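Local coordinates for 177aa long hypothetical protein (Pyrococcus horikoshii, PDB 2CQZ) that probably hydrolyses 2'-deoxyribonucleoside 5'-phosphates to the deoxyribonucleoside and phosphate, as a metal-dependent HD-domain 5'-deoxynucleotidase, at residues 123-128 against 159-164. Sequence-based numbering, arbitrary orientation.
Sequences VRIADK and LELSKY. With NI (nickel (II) ion), chain G.
Ile125 and Leu159 lie alongside each other, pointing opposite ways, with Ile125 CG1 3.9 Å from Leu159 CD1. Ile125 sends CG1 away from its own carbonyl carbon (chi1 -71°) and runs on extended, so that CD1 reaches beyond Leu159 to the first turn of the 3-10 segment. There Ile125 CD1 sits 4.3 Å from Leu161 CB and close to the backbone N of Ser162. Leu159 CD1 also meets Arg124 CG at 4.0 Å, the leucine coming in across the arginine chain, roughly perpendicular to it. Arg124 then bends at chi2 and chi3, which takes its guanidinium away from the leucine to Tyr112, where NH2 hydrogen-bonds the carbonyl oxygen of Tyr112 and the group makes a cation-pi contact with the ring.

No hydrogen bond joins the two segments; the turn is held by its own bonds, and Gln121 OE1, one turn before Ile125 on the helix, takes the N-H of Leu161. Leu159 O accepts two bonds from Ser162, one from N and one from OG at 2.6 Å, the hydroxyl coming in nearly along the C=O axis (162°).

Two residues after Ile125, Asp127 leaves the same helix on the side far from the loop and binds nickel through OD1 at 2.1 Å. The apolar contact thus packs the loop between helices 152-157 and 166-173 behind a metal-bearing helix, whose aspartate joins His36, His70 and Asp71 in the H...HD...D metal site of the all-helical HD-domain fold.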
ATOM      1  N   VAL A 123      -4.319  24.292 -20.864  1.00 30.02           N
ATOM      2  CA  VAL A 123      -4.641  23.316 -19.837  1.00 30.44           C
ATOM      3  C   VAL A 123      -4.635  21.920 -20.432  1.00 30.42           C
ATOM      4  O   VAL A 123      -4.179  20.969 -19.797  1.00 30.11           O
ATOM      5  CB  VAL A 123      -6.030  23.588 -19.200  1.00 30.16           C
ATOM      6  CG1 VAL A 123      -6.332  22.531 -18.151  1.00 30.72           C
ATOM      7  CG2 VAL A 123      -6.057  24.986 -18.580  1.00 29.63           C
ATOM      8  N   ARG A 124      -5.144  21.804 -21.657  1.00 30.88           N
ATOM      9  CA  ARG A 124      -5.209  20.512 -22.338  1.00 30.98           C
ATOM     10  C   ARG A 124      -3.803  19.963 -22.570  1.00 30.24           C
ATOM     11  O   ARG A 124      -3.577  18.754 -22.456  1.00 29.57           O
ATOM     12  CB  ARG A 124      -5.946  20.652 -23.672  1.00 30.66           C
ATOM     13  CG  ARG A 124      -6.096  19.354 -24.428  1.00 34.10           C
ATOM     14  CD  ARG A 124      -7.132  18.460 -23.780  1.00 41.61           C
ATOM     15  NE  ARG A 124      -8.466  19.058 -23.801  1.00 43.87           N
ATOM     16  CZ  ARG A 124      -9.560  18.464 -23.329  1.00 46.75           C
ATOM     17  NH1 ARG A 124      -9.480  17.248 -22.798  1.00 48.34           N
ATOM     18  NH2 ARG A 124     -10.736  19.079 -23.390  1.00 43.90           N
ATOM     19  N   ILE A 125      -2.868  20.858 -22.894  1.00 29.01           N
ATOM     20  CA  ILE A 125      -1.474  20.485 -23.125  1.00 29.87           C
ATOM     21  C   ILE A 125      -0.848  20.068 -21.798  1.00 30.72           C
ATOM     22  O   ILE A 125      -0.156  19.051 -21.726  1.00 30.78           O
ATOM     23  CB  ILE A 125      -0.668  21.668 -23.721  1.00 30.74           C
ATOM     24  CG1 ILE A 125      -1.099  21.902 -25.170  1.00 31.77           C
ATOM     25  CG2 ILE A 125       0.841  21.397 -23.643  1.00 26.84           C
ATOM     26  CD1 ILE A 125      -0.423  23.102 -25.817  1.00 36.42           C
ATOM     27  N   ALA A 126      -1.104  20.864 -20.757  1.00 31.51           N
ATOM     28  CA  ALA A 126      -0.597  20.594 -19.411  1.00 32.24           C
ATOM     29  C   ALA A 126      -1.104  19.228 -18.978  1.00 32.42           C
ATOM     30  O   ALA A 126      -0.355  18.397 -18.456  1.00 32.96           O
ATOM     31  CB  ALA A 126      -1.087  21.658 -18.443  1.00 31.99           C
ATOM     32  N   ASP A 127      -2.389  19.001 -19.210  1.00 32.40           N
ATOM     33  CA  ASP A 127      -2.995  17.738 -18.859  1.00 33.27           C
ATOM     34  C   ASP A 127      -2.258  16.571 -19.476  1.00 32.51           C
ATOM     35  O   ASP A 127      -2.032  15.550 -18.832  1.00 32.57           O
ATOM     36  CB  ASP A 127      -4.419  17.670 -19.347  1.00 33.74           C
ATOM     37  CG  ASP A 127      -5.087  16.409 -18.916  1.00 36.94           C
ATOM     38  OD1 ASP A 127      -5.235  16.235 -17.691  1.00 46.38           O
ATOM     39  OD2 ASP A 127      -5.441  15.592 -19.786  1.00 41.42           O
ATOM     40  N   LYS A 128      -1.912  16.723 -20.746  1.00 32.37           N
ATOM     41  CA  LYS A 128      -1.221  15.675 -21.475  1.00 34.03           C
ATOM     42  C   LYS A 128       0.237  15.532 -21.067  1.00 33.20           C
ATOM     43  O   LYS A 128       0.765  14.425 -21.008  1.00 32.02           O
ATOM     44  CB  LYS A 128      -1.332  15.932 -22.979  1.00 34.11           C
ATOM     45  CG  LYS A 128      -2.720  15.664 -23.527  1.00 36.46           C
ATOM     46  CD  LYS A 128      -2.823  16.061 -25.001  1.00 45.30           C
ATOM     47  CE  LYS A 128      -4.233  15.851 -25.538  1.00 48.92           C
ATOM     48  NZ  LYS A 128      -4.691  14.447 -25.362  1.00 50.31           N
ATOM     49  N   LEU A 159      -2.703  21.006 -31.690  1.00 46.42           N
ATOM     50  CA  LEU A 159      -3.261  22.215 -31.104  1.00 44.96           C
ATOM     51  C   LEU A 159      -2.439  23.428 -31.513  1.00 44.62           C
ATOM     52  O   LEU A 159      -1.210  23.420 -31.436  1.00 44.17           O
ATOM     53  CB  LEU A 159      -3.312  22.080 -29.574  1.00 44.00           C
ATOM     54  CG  LEU A 159      -4.130  20.905 -29.008  1.00 42.61           C
ATOM     55  CD1 LEU A 159      -4.038  20.882 -27.485  1.00 37.99           C
ATOM     56  CD2 LEU A 159      -5.577  21.031 -29.442  1.00 42.97           C
ATOM     57  N   GLU A 160      -3.122  24.473 -31.962  1.00 44.02           N
ATOM     58  CA  GLU A 160      -2.443  25.688 -32.397  1.00 44.00           C
ATOM     59  C   GLU A 160      -1.398  26.173 -31.420  1.00 42.15           C
ATOM     60  O   GLU A 160      -0.250  26.415 -31.792  1.00 42.15           O
ATOM     61  CB  GLU A 160      -3.436  26.819 -32.590  1.00 45.21           C
ATOM     62  CG  GLU A 160      -4.342  26.688 -33.774  1.00 50.13           C
ATOM     63  CD  GLU A 160      -5.279  27.870 -33.858  1.00 54.85           C
ATOM     64  OE1 GLU A 160      -6.295  27.878 -33.120  1.00 55.60           O
ATOM     65  OE2 GLU A 160      -4.978  28.802 -34.638  1.00 52.55           O
ATOM     66  N   LEU A 161      -1.821  26.340 -30.171  1.00 40.99           N
ATOM     67  CA  LEU A 161      -0.950  26.832 -29.113  1.00 40.23           C
ATOM     68  C   LEU A 161       0.405  26.133 -29.012  1.00 40.56           C
ATOM     69  O   LEU A 161       1.380  26.758 -28.596  1.00 40.91           O
ATOM     70  CB  LEU A 161      -1.670  26.742 -27.765  1.00 40.27           C
ATOM     71  CG  LEU A 161      -1.011  27.497 -26.613  1.00 37.65           C
ATOM     72  CD1 LEU A 161      -0.928  28.974 -26.962  1.00 37.56           C
ATOM     73  CD2 LEU A 161      -1.817  27.296 -25.346  1.00 35.69           C
ATOM     74  N   SER A 162       0.471  24.857 -29.395  1.00 40.14           N
ATOM     75  CA  SER A 162       1.722  24.095 -29.320  1.00 41.02           C
ATOM     76  C   SER A 162       2.839  24.738 -30.140  1.00 41.74           C
ATOM     77  O   SER A 162       4.023  24.608 -29.818  1.00 41.68           O
ATOM     78  CB  SER A 162       1.501  22.653 -29.782  1.00 40.30           C
ATOM     79  OG  SER A 162       1.200  22.603 -31.158  1.00 37.68           O
ATOM     80  N   LYS A 163       2.436  25.426 -31.201  1.00 42.88           N
ATOM     81  CA  LYS A 163       3.339  26.144 -32.086  1.00 43.97           C
ATOM     82  C   LYS A 163       4.386  26.934 -31.277  1.00 44.04           C
ATOM     83  O   LYS A 163       5.553  27.022 -31.668  1.00 42.98           O
ATOM     84  CB  LYS A 163       2.499  27.083 -32.965  1.00 44.74           C
ATOM     85  CG  LYS A 163       3.075  28.479 -33.149  1.00 49.89           C
ATOM     86  CD  LYS A 163       2.093  29.437 -33.830  1.00 56.51           C
ATOM     87  CE  LYS A 163       2.712  30.834 -33.954  1.00 61.63           C
ATOM     88  NZ  LYS A 163       1.868  31.812 -34.700  1.00 65.19           N
ATOM     89  N   TYR A 164       3.964  27.501 -30.146  1.00 44.50           N
ATOM     90  CA  TYR A 164       4.855  28.277 -29.281  1.00 44.77           C
ATOM     91  C   TYR A 164       5.678  27.414 -28.321  1.00 45.81           C
ATOM     92  O   TYR A 164       6.522  27.941 -27.588  1.00 45.27           O
ATOM     93  CB  TYR A 164       4.041  29.261 -28.445  1.00 44.76           C
ATOM     94  CG  TYR A 164       3.252  30.267 -29.240  1.00 46.01           C
ATOM     95  CD1 TYR A 164       3.828  31.471 -29.650  1.00 48.40           C
ATOM     96  CD2 TYR A 164       1.918  30.028 -29.561  1.00 46.06           C
ATOM     97  CE1 TYR A 164       3.087  32.419 -30.358  1.00 50.94           C
ATOM     98  CE2 TYR A 164       1.165  30.962 -30.269  1.00 48.96           C
ATOM     99  CZ  TYR A 164       1.752  32.159 -30.662  1.00 52.22           C
ATOM    100  OH  TYR A 164       0.995  33.102 -31.329  1.00 54.01           O
TER
HETATM  101 NI    NI G 601      -6.674  15.476 -16.403  1.00 83.01          NI